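Local structure of putative c-1-tetrahydrofolate synthase, cytoplasmic (4A26) at residues L40-V45 with L57-A62; V65-F70 with M284-T289. The protein probably catalyses both the oxidation of N5,N10-methylenetetrahydrofolate and the hydrolysis of the resulting methenyltetrahydrofolate, two linked steps of one-carbon metabolism. One frame throughout, in Å; residues are numbered along the deposited sequence.

How the contacts relate
Contact 1 comes first along the chain, and contact 2 opens after it has closed. Their centres lie 9 Å apart, on the same side of the chain's centre. Contact 1 is local: strand 39-45 meets helix 49-64, which follows it. Contact 2 is long-range: Val65 and Met67, in the turn between that helix and strand 68-74, meet helix 279-297, more than 200 residues later. Strands 39-45 and 68-74 are neighbours in one parallel sheet, with probable backbone hydrogen bonds between Phe70 and both Leu40 and Ser42. Together the two contacts pack a beta-alpha-beta unit of the catalytic domain and tie it to the C-terminal helix of the chain.

Contact 1: L40-V45 with L57-A62; sequences LASIIV and LKHKAA
The imidazole of His59 meets Ser42 and Leu40 of strand 39-45 with its edge. Neither ring face is used by this strand. Ser42 OG lies in the ring plane, 2.8 Å from His59 NE2, and the two form a hydrogen bond. Either partner could be the donor. Leu40 O lies near the same plane, 3.9 Å from His59 CE1, in a looser contact. The first torsion of His59 sets CG anti to the carbonyl carbon (chi1 -70°). The ring can then reach from the flank of the helix to the strand. On the other side, Ser42 holds OG between its backbone N and carbonyl carbon (chi1 60°), facing the ring. Ser42 OG also has a weak hydrogen bond to Asn71 OD1, so this buried hydroxyl has two polar partners. Beside the polar pair the packing is apolar and loose. Leu40 CD2 lies 4.7 Å from Ala62 CB and 4.8 Å from Lys58 CB, which are one helical turn apart.

The contact belongs to the beta-alpha-beta unit formed by strand 39-45, helix 49-64 and strand 68-74 of the catalytic domain. Strand 39-45 is the middle strand of its parallel sheet, between strands 68-74 and 98-101. Helix 279-297 reaches the same corner through Leu285, which touches both Leu40 and Lys58.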
# COMPACT_ATOMS: atom_id res chain seq x y z
N LEU A 40 -19.34 -12.89 13.71
CA LEU A 40 -19.32 -11.91 12.64
C LEU A 40 -20.50 -10.97 12.85
O LEU A 40 -21.65 -11.40 12.84
CB LEU A 40 -19.43 -12.59 11.28
CG LEU A 40 -19.36 -11.66 10.07
CD1 LEU A 40 -18.08 -10.81 10.12
CD2 LEU A 40 -19.44 -12.46 8.79
N ALA A 41 -20.19 -9.69 13.05
CA ALA A 41 -21.21 -8.67 13.25
C ALA A 41 -21.32 -7.81 12.01
O ALA A 41 -20.33 -7.52 11.35
CB ALA A 41 -20.86 -7.82 14.45
N SER A 42 -22.55 -7.41 11.68
CA SER A 42 -22.78 -6.47 10.59
C SER A 42 -23.69 -5.34 11.04
O SER A 42 -24.52 -5.52 11.94
CB SER A 42 -23.39 -7.19 9.38
OG SER A 42 -24.63 -7.79 9.71
N ILE A 43 -23.51 -4.17 10.43
CA ILE A 43 -24.41 -3.05 10.63
C ILE A 43 -24.98 -2.66 9.27
O ILE A 43 -24.24 -2.42 8.33
CB ILE A 43 -23.71 -1.85 11.28
CG1 ILE A 43 -23.18 -2.22 12.67
CG2 ILE A 43 -24.67 -0.69 11.42
CD1 ILE A 43 -22.35 -1.13 13.32
N ILE A 44 -26.31 -2.63 9.18
CA ILE A 44 -26.99 -2.16 7.99
C ILE A 44 -27.93 -1.03 8.41
O ILE A 44 -28.58 -1.11 9.46
CB ILE A 44 -27.78 -3.29 7.28
CG1 ILE A 44 -28.33 -2.81 5.94
CG2 ILE A 44 -28.91 -3.82 8.15
CD1 ILE A 44 -29.13 -3.86 5.19
N VAL A 45 -27.96 0.03 7.60
CA VAL A 45 -28.76 1.22 7.89
C VAL A 45 -29.80 1.39 6.79
O VAL A 45 -29.48 1.33 5.60
CB VAL A 45 -27.87 2.47 7.99
CG1 VAL A 45 -28.72 3.72 8.18
CG2 VAL A 45 -26.88 2.31 9.13
N LEU A 57 -26.82 -13.65 2.98
CA LEU A 57 -25.84 -14.60 2.42
C LEU A 57 -24.59 -14.75 3.26
O LEU A 57 -24.09 -15.86 3.44
CB LEU A 57 -25.43 -14.18 1.00
CG LEU A 57 -26.41 -14.44 -0.15
CD1 LEU A 57 -25.81 -13.92 -1.45
CD2 LEU A 57 -26.75 -15.93 -0.27
N LYS A 58 -24.05 -13.64 3.77
CA LYS A 58 -22.88 -13.70 4.64
C LYS A 58 -23.21 -14.44 5.93
O LYS A 58 -22.43 -15.27 6.38
CB LYS A 58 -22.37 -12.29 4.98
CG LYS A 58 -21.76 -11.54 3.80
CD LYS A 58 -21.42 -10.11 4.18
CE LYS A 58 -21.04 -9.28 2.96
NZ LYS A 58 -20.54 -7.92 3.32
N HIS A 59 -24.38 -14.14 6.51
CA HIS A 59 -24.78 -14.74 7.78
C HIS A 59 -25.16 -16.21 7.65
O HIS A 59 -25.03 -16.97 8.61
CB HIS A 59 -25.93 -13.95 8.43
CG HIS A 59 -25.51 -12.60 8.95
ND1 HIS A 59 -24.33 -12.41 9.64
CD2 HIS A 59 -26.11 -11.39 8.89
CE1 HIS A 59 -24.23 -11.14 9.98
NE2 HIS A 59 -25.29 -10.50 9.53
N LYS A 60 -25.62 -16.62 6.47
CA LYS A 60 -25.91 -18.03 6.20
C LYS A 60 -24.59 -18.81 6.11
O LYS A 60 -24.45 -19.87 6.72
CB LYS A 60 -26.74 -18.20 4.92
CG LYS A 60 -27.65 -19.43 4.92
CD LYS A 60 -28.97 -19.17 4.16
CE LYS A 60 -30.05 -20.23 4.45
NZ LYS A 60 -29.99 -21.41 3.53
N ALA A 61 -23.62 -18.27 5.38
CA ALA A 61 -22.28 -18.86 5.32
C ALA A 61 -21.68 -18.99 6.72
O ALA A 61 -21.09 -20.01 7.05
CB ALA A 61 -21.38 -18.02 4.43
N ALA A 62 -21.86 -17.95 7.53
CA ALA A 62 -21.39 -17.97 8.92
C ALA A 62 -22.10 -19.04 9.76
O ALA A 62 -21.51 -19.61 10.66
CB ALA A 62 -21.58 -16.59 9.56

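Contact 2: V65-F70 with M284-T289; sequences VGMASF and MLLENT
Met67 reaches across to Leu286 and meets it at an oblique angle. Its CG is anti to the carbonyl carbon, and the chain beyond is fully extended (chi2 180°, chi3 176°). This straight side chain carries the thioether to the helix. Met67 SD approaches Leu286 CD2 at 3.5 Å. The terminal methyl goes further and touches the backbone: Met67 CE is 3.2 Å from Leu286 O. Met67 CE also comes within 4.3 Å of Thr289 CB, about one turn along the helix. The second branch of Leu286 serves Val65. Leu286 CD1 lies 3.9 Å from Val65 CG2, and these two side chains run past each other in opposite directions. Leu286 is thus shared, one methyl for each partner.

Between Val65 and Met67 the chain turns at Gly66, which has positive phi and closes helix 49-64 with a Schellman motif. Leu22 of helix 11-32 also packs on Val65 and Leu286. Thr289 turns its hydroxyl back along its own helix, where OG1 donates to Leu285 O at 2.6 Å. That carbonyl also accepts from Thr289 N.

The contact is mainly apolar, methyls and a thioether, with one methyl set against a backbone carbonyl. The Thr289 hydroxyl is bonded within its own helix. Apolar packing in a buried setting thus joins helix 279-297, of the NAD(P)-binding domain, to the catalytic domain.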
# COMPACT_ATOMS: atom_id res chain seq x y z
N VAL A 65 -20.65 -22.66 9.03
CA VAL A 65 -19.34 -22.88 9.64
C VAL A 65 -19.41 -22.94 11.18
O VAL A 65 -18.43 -23.28 11.84
CB VAL A 65 -18.34 -21.78 9.17
CG1 VAL A 65 -17.10 -21.73 10.04
CG2 VAL A 65 -17.96 -22.01 7.71
N GLY A 66 -20.57 -22.61 11.74
CA GLY A 66 -20.77 -22.68 13.19
C GLY A 66 -20.32 -21.43 13.94
O GLY A 66 -20.02 -21.50 15.13
N MET A 67 -20.28 -20.30 13.24
CA MET A 67 -19.98 -19.02 13.86
C MET A 67 -21.24 -18.38 14.40
O MET A 67 -22.35 -18.71 13.97
CB MET A 67 -19.34 -18.07 12.84
CG MET A 67 -17.92 -18.42 12.48
SD MET A 67 -17.21 -17.28 11.28
CE MET A 67 -15.53 -17.90 11.19
N ALA A 68 -21.07 -17.48 15.36
CA ALA A 68 -22.18 -16.66 15.84
C ALA A 68 -22.39 -15.52 14.86
O ALA A 68 -21.47 -15.14 14.14
CB ALA A 68 -21.90 -16.13 17.24
N SER A 69 -23.60 -14.98 14.83
CA SER A 69 -23.93 -13.92 13.89
C SER A 69 -24.57 -12.77 14.65
O SER A 69 -25.41 -12.99 15.52
CB SER A 69 -24.89 -14.45 12.82
OG SER A 69 -24.51 -14.00 11.54
N PHE A 70 -24.18 -11.54 14.32
CA PHE A 70 -24.71 -10.36 14.98
C PHE A 70 -25.16 -9.32 13.96
O PHE A 70 -24.34 -8.56 13.44
CB PHE A 70 -23.68 -9.76 15.93
CG PHE A 70 -23.33 -10.66 17.07
CD1 PHE A 70 -24.11 -10.67 18.22
CD2 PHE A 70 -22.23 -11.50 17.00
CE1 PHE A 70 -23.79 -11.51 19.28
CE2 PHE A 70 -21.91 -12.34 18.06
CZ PHE A 70 -22.69 -12.34 19.20
N MET A 284 -13.60 -15.90 2.28
CA MET A 284 -12.49 -15.10 2.79
C MET A 284 -12.90 -14.19 3.96
O MET A 284 -12.09 -13.93 4.85
CB MET A 284 -11.87 -14.27 1.66
CG MET A 284 -10.41 -14.55 1.39
SD MET A 284 -9.93 -16.21 0.88
CE MET A 284 -10.12 -17.17 2.38
N LEU A 285 -14.14 -13.70 3.95
CA LEU A 285 -14.66 -12.93 5.08
C LEU A 285 -14.76 -13.79 6.33
O LEU A 285 -14.51 -13.30 7.43
CB LEU A 285 -16.03 -12.32 4.74
CG LEU A 285 -16.77 -11.65 5.90
CD1 LEU A 285 -15.96 -10.49 6.45
CD2 LEU A 285 -18.14 -11.18 5.44
N LEU A 286 -15.13 -15.06 6.17
CA LEU A 286 -15.21 -15.98 7.31
C LEU A 286 -13.82 -16.35 7.82
O LEU A 286 -13.61 -16.43 9.04
CB LEU A 286 -15.99 -17.24 6.95
CG LEU A 286 -17.49 -17.07 6.72
CD1 LEU A 286 -18.12 -18.40 6.31
CD2 LEU A 286 -18.17 -16.52 7.96
N GLU A 287 -12.87 -16.56 6.91
CA GLU A 287 -11.50 -16.88 7.30
C GLU A 287 -10.85 -15.72 8.04
O GLU A 287 -10.22 -15.92 9.09
CB GLU A 287 -10.65 -17.26 6.08
CG GLU A 287 -9.28 -17.82 6.46
CD GLU A 287 -8.92 -19.07 5.69
OE1 GLU A 287 -8.85 -19.01 4.44
OE2 GLU A 287 -8.71 -20.12 6.33
N ASN A 288 -11.01 -14.52 7.50
CA ASN A 288 -10.63 -13.30 8.19
C ASN A 288 -11.19 -13.28 9.61
O ASN A 288 -10.47 -12.99 10.56
CB ASN A 288 -11.11 -12.06 7.41
CG ASN A 288 -10.11 -11.61 6.33
OD1 ASN A 288 -9.20 -12.35 5.95
ND2 ASN A 288 -10.30 -10.39 5.84
N THR A 289 -12.46 -13.62 9.75
CA THR A 289 -13.14 -13.61 11.05
C THR A 289 -12.66 -14.72 11.98
O THR A 289 -12.72 -14.57 13.20
CB THR A 289 -14.66 -13.74 10.89
OG1 THR A 289 -15.12 -12.84 9.88
CG2 THR A 289 -15.37 -13.42 12.20